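Local coordinates for protein autotransporter adhesin/invasin TibA (Escherichia coli, PDB 4Q1Q) that mediates adhesion to and invasion of human intestinal epithelial cells and bacterial aggregation, and is represented here by a heptosylated beta-helical piece of its passenger domain, at residues 121-126 against 146-151; 139-144 against 160-165; 177-182 against 198-203. All blocks are in the same frame, centred on the assembly; numbering follows the deposited sequence.

Contact 1 of 3, residues 121-126 against 146-151. With 289 (D-glycero-alpha-D-manno-heptopyranose), chain M.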
# COMPACT_ATOMS: atom_id res chain seq x y z
N GLN A 121 -7.73 0.81 1.65
CA GLN A 121 -7.50 -0.57 1.27
C GLN A 121 -6.74 -1.20 2.43
O GLN A 121 -5.66 -0.72 2.77
CB GLN A 121 -6.63 -0.66 0.01
CG GLN A 121 -6.31 -2.09 -0.37
CD GLN A 121 -5.33 -2.13 -1.52
OE1 GLN A 121 -4.25 -1.52 -1.47
NE2 GLN A 121 -5.70 -2.86 -2.57
N TYR A 122 -7.28 -2.27 2.98
CA TYR A 122 -6.62 -3.08 3.99
C TYR A 122 -6.12 -4.40 3.40
O TYR A 122 -6.88 -5.16 2.80
CB TYR A 122 -7.62 -3.39 5.11
CG TYR A 122 -7.85 -2.29 6.11
CD1 TYR A 122 -8.77 -1.28 5.86
CD2 TYR A 122 -7.19 -2.29 7.34
CE1 TYR A 122 -9.02 -0.29 6.79
CE2 TYR A 122 -7.41 -1.28 8.26
CZ TYR A 122 -8.33 -0.29 7.99
OH TYR A 122 -8.61 0.70 8.91
N VAL A 123 -4.83 -4.69 3.56
CA VAL A 123 -4.31 -5.93 3.04
C VAL A 123 -3.74 -6.67 4.24
O VAL A 123 -2.68 -6.32 4.76
CB VAL A 123 -3.19 -5.69 2.01
CG1 VAL A 123 -2.69 -7.01 1.48
CG2 VAL A 123 -3.64 -4.77 0.88
N ILE A 124 -4.45 -7.69 4.68
CA ILE A 124 -4.13 -8.32 5.96
C ILE A 124 -4.02 -9.83 5.89
O ILE A 124 -4.32 -10.46 4.87
CB ILE A 124 -5.18 -7.93 7.02
CG1 ILE A 124 -6.57 -8.44 6.62
CG2 ILE A 124 -5.14 -6.42 7.22
CD1 ILE A 124 -7.73 -7.72 7.27
N SER A 125 -3.52 -10.43 6.96
CA SER A 125 -3.61 -11.88 7.18
C SER A 125 -3.10 -12.69 6.00
O SER A 125 -3.50 -13.83 5.80
CB SER A 125 -5.05 -12.29 7.52
OG SER A 125 -5.66 -11.64 8.64
N GLY A 126 -2.18 -12.15 5.20
CA GLY A 126 -1.67 -12.90 4.07
C GLY A 126 -2.38 -12.61 2.76
O GLY A 126 -2.21 -13.33 1.79
N GLY A 146 0.13 -9.60 5.40
CA GLY A 146 -0.24 -8.96 4.15
C GLY A 146 0.93 -8.41 3.36
O GLY A 146 1.89 -7.90 3.93
N ILE A 147 0.87 -8.55 2.04
CA ILE A 147 1.98 -8.18 1.19
C ILE A 147 1.49 -7.32 0.04
O ILE A 147 0.51 -7.66 -0.63
CB ILE A 147 2.72 -9.39 0.61
CG1 ILE A 147 3.16 -10.31 1.75
CG2 ILE A 147 3.90 -8.93 -0.23
CD1 ILE A 147 3.97 -11.53 1.35
N VAL A 148 2.19 -6.21 -0.18
CA VAL A 148 1.82 -5.31 -1.27
C VAL A 148 3.03 -5.09 -2.17
O VAL A 148 4.16 -4.99 -1.69
CB VAL A 148 1.27 -3.95 -0.79
CG1 VAL A 148 0.01 -4.15 0.03
CG2 VAL A 148 2.30 -3.17 0.02
N LYS A 149 2.78 -5.06 -3.47
CA LYS A 149 3.85 -5.05 -4.45
C LYS A 149 3.50 -3.98 -5.44
O LYS A 149 2.36 -3.90 -5.86
CB LYS A 149 4.04 -6.41 -5.11
CG LYS A 149 4.79 -6.35 -6.44
CD LYS A 149 4.95 -7.71 -7.10
CE LYS A 149 6.29 -8.33 -6.75
NZ LYS A 149 6.26 -9.81 -6.92
N ALA A 150 4.49 -3.16 -5.78
CA ALA A 150 4.37 -2.13 -6.81
C ALA A 150 3.26 -1.13 -6.49
O ALA A 150 2.59 -0.65 -7.39
CB ALA A 150 4.13 -2.73 -8.19
N THR A 151 3.08 -0.81 -5.21
CA THR A 151 2.22 0.31 -4.83
C THR A 151 2.84 1.65 -5.27
O THR A 151 4.02 1.91 -5.02
CB THR A 151 2.02 0.37 -3.30
OG1 THR A 151 1.70 -0.93 -2.78
CG2 THR A 151 0.91 1.32 -2.94
O7 289 M . -5.98 -14.95 12.55
C7 289 M . -6.71 -13.92 13.22
C6 289 M . -7.03 -12.79 12.24
O6 289 M . -7.66 -11.73 12.97
C5 289 M . -5.80 -12.27 11.51
O5 289 M . -6.01 -12.60 10.13
C1 289 M . -6.79 -11.71 9.32
C2 289 M . -7.30 -10.42 9.96
O2 289 M . -8.50 -10.61 10.71
C3 289 M . -6.30 -9.77 10.92
O3 289 M . -6.97 -8.87 11.81
C4 289 M . -5.51 -10.78 11.74
O4 289 M . -4.14 -10.47 11.45
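Val123 and Val148 meet at an angle inside the beta-helix, each held out from its own strand toward the other. The touching branches are Val123 CG2 and Val148 CG1, 3.8 Å apart, and both of these methyls lie anti to their own carbonyl carbon. The second branch of Val123 is turned differently: CG1 is anti to the backbone N (chi1 -179°), which lays it along the backbone of Ile147, 3.9 Å from Ile147 O. Beyond the valines the two chains close in on each other at Gly146, whose CA packs on Val123 O at 3.6 Å.

Ser125 and Ile124 point the other way. Ser125 OG is bonded to C1 of a heptose at 1.3 Å, and Ile124 CD1 packs against C2 of the same sugar at 3.8 Å. Gln121, by contrast, turns inward like Val123, its amide hydrogen-bonded to Gln102 and Gln140 in the adjoining coils. Across the two segments the contact is held by van der Waals packing: the two valines pack by methyl contact while the amide of Gln121 is paired with amides of the adjoining coils, and the glycosidic chemistry is confined to the outer side of the same bend.

Contact 2 of 3, residues 139-144 against 160-165. With 289 (D-glycero-alpha-D-manno-heptopyranose), chain N; 289 (D-glycero-alpha-D-manno-heptopyranose), chain O; 289 (D-glycero-alpha-D-manno-heptopyranose), chain P.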
# COMPACT_ATOMS: atom_id res chain seq x y z
N ARG A 139 -5.62 5.90 1.69
CA ARG A 139 -4.73 5.19 2.59
C ARG A 139 -4.67 3.71 2.25
O ARG A 139 -5.68 3.10 1.97
CB ARG A 139 -5.19 5.36 4.05
CG ARG A 139 -5.24 6.81 4.48
CD ARG A 139 -5.62 7.03 5.94
NE ARG A 139 -6.88 6.39 6.31
CZ ARG A 139 -7.35 6.39 7.56
NH1 ARG A 139 -6.71 7.02 8.52
NH2 ARG A 139 -8.48 5.78 7.86
N GLN A 140 -3.48 3.13 2.36
CA GLN A 140 -3.31 1.69 2.26
C GLN A 140 -2.69 1.14 3.55
O GLN A 140 -1.66 1.63 3.99
CB GLN A 140 -2.41 1.38 1.06
CG GLN A 140 -2.24 -0.11 0.82
CD GLN A 140 -1.11 -0.45 -0.12
OE1 GLN A 140 0.05 -0.08 0.09
NE2 GLN A 140 -1.43 -1.22 -1.15
N PHE A 141 -3.31 0.12 4.13
CA PHE A 141 -2.85 -0.49 5.37
C PHE A 141 -2.43 -1.93 5.11
O PHE A 141 -3.23 -2.67 4.54
CB PHE A 141 -3.96 -0.53 6.42
CG PHE A 141 -4.41 0.82 6.87
CD1 PHE A 141 -3.74 1.50 7.87
CD2 PHE A 141 -5.51 1.42 6.27
CE1 PHE A 141 -4.14 2.76 8.28
CE2 PHE A 141 -5.94 2.67 6.70
CZ PHE A 141 -5.25 3.34 7.69
N VAL A 142 -1.22 -2.30 5.51
CA VAL A 142 -0.73 -3.66 5.31
C VAL A 142 -0.27 -4.26 6.62
O VAL A 142 0.58 -3.69 7.33
CB VAL A 142 0.45 -3.73 4.34
CG1 VAL A 142 0.57 -5.16 3.83
CG2 VAL A 142 0.22 -2.73 3.22
N SER A 143 -0.81 -5.43 6.93
CA SER A 143 -0.54 -5.97 8.24
C SER A 143 -0.58 -7.48 8.32
O SER A 143 -1.27 -8.15 7.54
CB SER A 143 -1.60 -5.46 9.19
OG SER A 143 -1.17 -5.69 10.53
N SER A 144 0.17 -7.97 9.30
CA SER A 144 0.14 -9.36 9.73
C SER A 144 0.07 -10.34 8.57
O SER A 144 -0.93 -11.05 8.39
CB SER A 144 -1.00 -9.57 10.74
OG SER A 144 -0.51 -9.39 12.05
N TYR A 160 0.55 2.52 5.19
CA TYR A 160 0.97 2.11 6.53
C TYR A 160 1.42 0.67 6.47
O TYR A 160 0.59 -0.21 6.29
CB TYR A 160 -0.16 2.24 7.55
CG TYR A 160 -0.61 3.67 7.72
CD1 TYR A 160 -1.41 4.28 6.77
CD2 TYR A 160 -0.15 4.45 8.78
CE1 TYR A 160 -1.79 5.60 6.89
CE2 TYR A 160 -0.51 5.78 8.89
CZ TYR A 160 -1.35 6.34 7.95
OH TYR A 160 -1.72 7.65 8.06
N VAL A 161 2.72 0.44 6.61
CA VAL A 161 3.22 -0.94 6.74
C VAL A 161 3.37 -1.26 8.22
O VAL A 161 4.29 -0.82 8.90
CB VAL A 161 4.52 -1.11 5.96
CG1 VAL A 161 4.93 -2.57 5.90
CG2 VAL A 161 4.35 -0.54 4.56
N ARG A 162 2.42 -2.04 8.73
CA ARG A 162 2.34 -2.30 10.17
C ARG A 162 3.01 -3.62 10.53
O ARG A 162 3.58 -4.29 9.66
CB ARG A 162 0.87 -2.24 10.61
CG ARG A 162 0.30 -0.84 10.40
CD ARG A 162 -0.71 -0.45 11.46
NE ARG A 162 -0.96 0.98 11.48
CZ ARG A 162 -2.18 1.52 11.48
NH1 ARG A 162 -3.26 0.75 11.44
NH2 ARG A 162 -2.30 2.84 11.51
N ASP A 163 2.95 -3.98 11.81
CA ASP A 163 3.63 -5.18 12.31
C ASP A 163 3.31 -6.35 11.40
O ASP A 163 2.15 -6.60 11.12
CB ASP A 163 3.22 -5.46 13.78
CG ASP A 163 4.04 -6.56 14.46
OD1 ASP A 163 5.14 -6.91 13.96
OD2 ASP A 163 3.62 -7.09 15.51
N GLY A 164 4.31 -7.09 10.92
CA GLY A 164 4.08 -8.21 10.02
C GLY A 164 3.65 -7.82 8.61
O GLY A 164 3.33 -8.69 7.79
N GLY A 165 3.67 -6.54 8.27
CA GLY A 165 3.23 -6.13 6.94
C GLY A 165 4.44 -6.06 6.04
O GLY A 165 5.55 -5.78 6.51
O7 289 N . -5.89 -6.83 11.09
C7 289 N . -6.24 -5.46 10.84
C6 289 N . -5.02 -4.56 11.01
O6 289 N . -5.25 -3.62 12.07
C5 289 N . -3.71 -5.32 11.28
O5 289 N . -2.75 -4.32 11.62
C1 289 N . -1.43 -4.87 11.52
C2 289 N . -1.17 -5.64 12.80
O2 289 N . -1.22 -4.66 13.84
C3 289 N . -2.21 -6.77 12.84
O3 289 N . -2.25 -7.32 14.17
C4 289 N . -3.62 -6.42 12.34
O4 289 N . -4.14 -7.62 11.76
O7 289 O . 4.53 -11.69 11.36
C7 289 O . 3.80 -12.75 11.98
C6 289 O . 2.31 -12.41 11.98
O6 289 O . 1.60 -13.37 12.76
C5 289 O . 2.06 -11.02 12.55
O5 289 O . 0.56 -11.01 13.20
C1 289 O . 0.05 -9.65 13.16
C2 289 O . 1.03 -8.75 13.94
O2 289 O . 0.31 -7.98 14.90
C3 289 O . 2.12 -9.56 14.65
O3 289 O . 1.74 -9.75 16.02
C4 289 O . 2.44 -10.93 14.03
O4 289 O . 3.84 -11.20 14.19
O7 289 P . 5.20 3.96 16.04
C7 289 P . 3.94 3.79 16.69
C6 289 P . 3.14 2.79 15.87
O6 289 P . 1.77 2.86 16.28
C5 289 P . 3.32 2.97 14.36
O5 289 P . 2.77 1.76 13.84
C1 289 P . 2.86 1.65 12.42
C2 289 P . 1.91 2.70 11.85
O2 289 P . 0.60 2.62 12.41
C3 289 P . 2.51 4.05 12.19
O3 289 P . 1.65 5.07 11.69
C4 289 P . 2.68 4.19 13.69
O4 289 P . 3.50 5.36 13.77
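Segments 139-144 and 160-165 run parallel, and four backbone hydrogen bonds join them, the last from Ser144 N to Asp163 O (3.0 Å), a carbonyl of the type II turn from Arg162 to Gly165. On the face carrying Phe141 and Tyr160 the two rings point the same way, their planes 17° apart but slid so that they barely overlap. Phe141 CE1 comes 3.5 Å from Tyr160 CD1, over one face of the tyrosine ring. Arg162 lies alongside Phe141, with Phe141 CD1 under the rim of its guanidinium, whose plane is tilted 45° from the ring. A bend at chi2 (-146°) carries this guanidinium to the heptose on Ser181; NE is modelled implausibly close to the sugar O2, so that bond is doubtful in length, and NH2 adds a weak one at 3.0 Å. Ser143 OG and Ser144 OG each carry a heptose, and the Asp163 carboxylate lies against the Ser144 sugar near C3.

This is the pairing of successive coils of a parallel beta-helix, with the heptosylated serines at the bend. Strand 139-143 lies between strands 120-124 and 158-161; Phe141 also stacks on Tyr122, and Arg139 forms a salt bridge with Asp120. Gln140 continues an inner glutamine row with Gln121 and Gln159, and Val142 packs inward on Val148 of strand 147-149.

Contact 3 of 3, residues 177-182 against 198-203. With 289 (D-glycero-alpha-D-manno-heptopyranose), chain P; 289 (D-glycero-alpha-D-manno-heptopyranose), chain Q; 289 (D-glycero-alpha-D-manno-heptopyranose), chain S; 289 (D-glycero-alpha-D-manno-heptopyranose), chain T.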
# COMPACT_ATOMS: atom_id res chain seq x y z
N ARG A 177 3.74 9.43 1.17
CA ARG A 177 4.42 9.00 2.39
C ARG A 177 4.20 7.53 2.66
O ARG A 177 3.09 7.02 2.54
CB ARG A 177 3.95 9.81 3.61
CG ARG A 177 4.42 11.26 3.59
CD ARG A 177 3.80 12.03 4.75
NE ARG A 177 2.39 12.34 4.55
CZ ARG A 177 1.56 12.78 5.49
NH1 ARG A 177 1.96 12.95 6.74
NH2 ARG A 177 0.29 13.05 5.20
N GLN A 178 5.29 6.91 3.12
CA GLN A 178 5.30 5.52 3.53
C GLN A 178 5.70 5.49 5.00
O GLN A 178 6.71 6.10 5.34
CB GLN A 178 6.31 4.75 2.69
CG GLN A 178 6.27 3.25 2.94
CD GLN A 178 7.37 2.49 2.21
OE1 GLN A 178 8.50 2.95 2.09
NE2 GLN A 178 7.02 1.33 1.67
N PHE A 179 4.88 4.85 5.83
CA PHE A 179 5.20 4.65 7.24
C PHE A 179 5.43 3.19 7.57
O PHE A 179 4.54 2.35 7.49
CB PHE A 179 4.09 5.15 8.17
CG PHE A 179 3.69 6.56 7.91
CD1 PHE A 179 4.57 7.59 8.17
CD2 PHE A 179 2.44 6.86 7.39
CE1 PHE A 179 4.19 8.90 7.94
CE2 PHE A 179 2.06 8.16 7.18
CZ PHE A 179 2.94 9.19 7.44
N VAL A 180 6.66 2.89 7.98
CA VAL A 180 6.98 1.51 8.28
C VAL A 180 7.19 1.46 9.79
O VAL A 180 8.09 2.10 10.33
CB VAL A 180 8.20 1.02 7.49
CG1 VAL A 180 8.35 -0.49 7.58
CG2 VAL A 180 8.11 1.48 6.04
N SER A 181 6.32 0.70 10.45
CA SER A 181 6.32 0.56 11.89
C SER A 181 7.11 -0.67 12.30
O SER A 181 7.54 -1.44 11.43
CB SER A 181 4.89 0.39 12.42
OG SER A 181 4.10 1.50 12.04
N SER A 182 7.20 -0.86 13.61
CA SER A 182 7.92 -1.98 14.21
C SER A 182 7.34 -3.29 13.72
O SER A 182 6.14 -3.47 13.75
CB SER A 182 7.85 -1.97 15.73
OG SER A 182 8.24 -0.71 16.25
N TYR A 198 9.22 6.84 6.24
CA TYR A 198 9.52 6.99 7.67
C TYR A 198 9.66 5.63 8.33
O TYR A 198 8.74 4.83 8.33
CB TYR A 198 8.43 7.78 8.42
CG TYR A 198 8.22 9.21 7.98
CD1 TYR A 198 7.65 9.50 6.74
CD2 TYR A 198 8.55 10.28 8.80
CE1 TYR A 198 7.44 10.80 6.32
CE2 TYR A 198 8.37 11.59 8.38
CZ TYR A 198 7.81 11.85 7.14
OH TYR A 198 7.63 13.12 6.67
N LEU A 199 10.81 5.37 8.94
CA LEU A 199 11.01 4.10 9.63
C LEU A 199 10.75 4.33 11.12
O LEU A 199 11.62 4.82 11.84
CB LEU A 199 12.41 3.58 9.33
CG LEU A 199 12.80 3.45 7.85
CD1 LEU A 199 14.13 2.71 7.71
CD2 LEU A 199 11.73 2.75 7.03
N TYR A 200 9.52 4.04 11.55
CA TYR A 200 9.11 4.26 12.92
C TYR A 200 9.26 2.96 13.68
O TYR A 200 8.30 2.36 14.14
CB TYR A 200 7.65 4.68 13.00
CG TYR A 200 7.35 6.08 12.53
CD1 TYR A 200 8.21 7.13 12.80
CD2 TYR A 200 6.15 6.35 11.87
CE1 TYR A 200 7.90 8.42 12.39
CE2 TYR A 200 5.83 7.63 11.48
CZ TYR A 200 6.70 8.66 11.75
OH TYR A 200 6.39 9.94 11.34
N GLY A 201 10.51 2.50 13.73
CA GLY A 201 10.79 1.18 14.22
C GLY A 201 10.87 0.11 13.16
O GLY A 201 11.27 -1.00 13.50
N GLY A 202 10.52 0.40 11.91
CA GLY A 202 10.46 -0.68 10.93
C GLY A 202 11.77 -0.82 10.17
O GLY A 202 12.70 -0.03 10.36
N SER A 203 11.81 -1.80 9.27
CA SER A 203 12.98 -2.11 8.46
C SER A 203 12.80 -1.83 6.97
O SER A 203 11.79 -2.23 6.42
CB SER A 203 13.27 -3.60 8.56
OG SER A 203 14.42 -3.92 7.78
O7 289 P . 5.20 3.96 16.04
C7 289 P . 3.94 3.79 16.69
C6 289 P . 3.14 2.79 15.87
O6 289 P . 1.77 2.86 16.28
C5 289 P . 3.32 2.97 14.36
O5 289 P . 2.77 1.76 13.84
C1 289 P . 2.86 1.65 12.42
C2 289 P . 1.91 2.70 11.85
O2 289 P . 0.60 2.62 12.41
C3 289 P . 2.51 4.05 12.19
O3 289 P . 1.65 5.07 11.69
C4 289 P . 2.68 4.19 13.69
O4 289 P . 3.50 5.36 13.77
O7 289 Q . 10.07 -4.28 19.51
C7 289 Q . 8.95 -3.39 19.59
C6 289 Q . 9.44 -2.00 19.94
O6 289 Q . 10.69 -2.11 20.63
C5 289 Q . 9.58 -1.13 18.70
O5 289 Q . 8.22 -0.83 18.38
C1 289 Q . 7.95 0.04 17.28
C2 289 Q . 8.56 1.38 17.65
O2 289 Q . 7.87 1.90 18.79
C3 289 Q . 10.07 1.19 17.86
O3 289 Q . 10.68 2.43 18.22
C4 289 Q . 10.38 0.15 18.93
O4 289 Q . 11.81 0.01 18.94
O7 289 S . 14.09 -6.98 11.44
C7 289 S . 14.78 -5.84 11.98
C6 289 S . 16.07 -5.51 11.23
O6 289 S . 17.11 -6.41 11.63
C5 289 S . 15.89 -5.47 9.71
O5 289 S . 15.82 -4.06 9.47
C1 289 S . 15.66 -3.70 8.09
C2 289 S . 17.03 -4.00 7.51
O2 289 S . 18.10 -3.55 8.36
C3 289 S . 16.99 -5.52 7.40
O3 289 S . 18.08 -5.96 6.60
C4 289 S . 16.98 -6.08 8.83
O4 289 S . 16.82 -7.50 8.68
O7 289 T . 9.67 8.63 18.11
C7 289 T . 10.17 8.39 16.80
C6 289 T . 9.64 9.48 15.89
O6 289 T . 9.07 10.53 16.67
C5 289 T . 10.72 10.07 15.00
O5 289 T . 10.38 9.49 13.74
C1 289 T . 11.43 9.57 12.81
C2 289 T . 11.61 11.04 12.50
O2 289 T . 10.44 11.49 11.81
C3 289 T . 11.88 11.83 13.78
O3 289 T . 11.98 13.23 13.48
C4 289 T . 10.79 11.58 14.80
O4 289 T . 11.16 12.32 15.96
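Val180 O receives two backbone N-H groups, from Tyr200 at 2.7 Å and, more weakly, from Gly202 at 3.4 Å. The first belongs to the parallel pairing of strands 177-181 and 198-200, neighbouring coils of the beta-helix; the second comes after the inverse gamma turn centred on Tyr200, where the chain bends away from the strand. Phe179, Tyr198 and Tyr200 form an aromatic cluster on one face. The rings of Phe179 and Tyr200 are nearly parallel (8°) but slid apart, touching at Phe179 CD1 and Tyr200 CE2, 3.5 Å from each other. Tyr198 is turned obliquely to Phe179, at 45°, and its CB rests over the rim of the Tyr200 ring. Behind the sheet Val180 and Leu199 lie side by side, both directed to the interior. Leu199 CG stands anti to its carbonyl carbon (chi1 -54°), and its CD2 reaches both CB and CG2 of Val180.

Two sugars border Tyr200: the heptose on Ser181 brings O4 obliquely to the ring, and a further heptose, not bonded to any residue of the two segments, puts O5 at its edge. Ser182 and Ser203 carry heptoses of their own. Ser182 OG is bonded to C1 of its heptose at 1.3 Å, and Gly201 CA passes 3.7 Å from C3 of that sugar.

All three contacts reach the face of the beta-helix in which strands 120-124, 139-143, 158-161, 177-181 and 196-200 follow one another in chain order. Contacts 2 and 3 each join successive strands of that face, whereas contact 1 joins it, round a bend, to strand 147-149. Contacts 1 and 2 alternate along the chain, with centres 7 Å apart, and are linked by backbone bonds between strands 120-124 and 139-143. Contact 3 comes later, its centre 10 Å from that of contact 2 and 15 Å from that of contact 1. Strands 158-161 and 177-181 join contacts 2 and 3; the Ser181 heptose touches residues of both, consistent with glycosylation spanning neighbouring coils of this passenger-domain fragment.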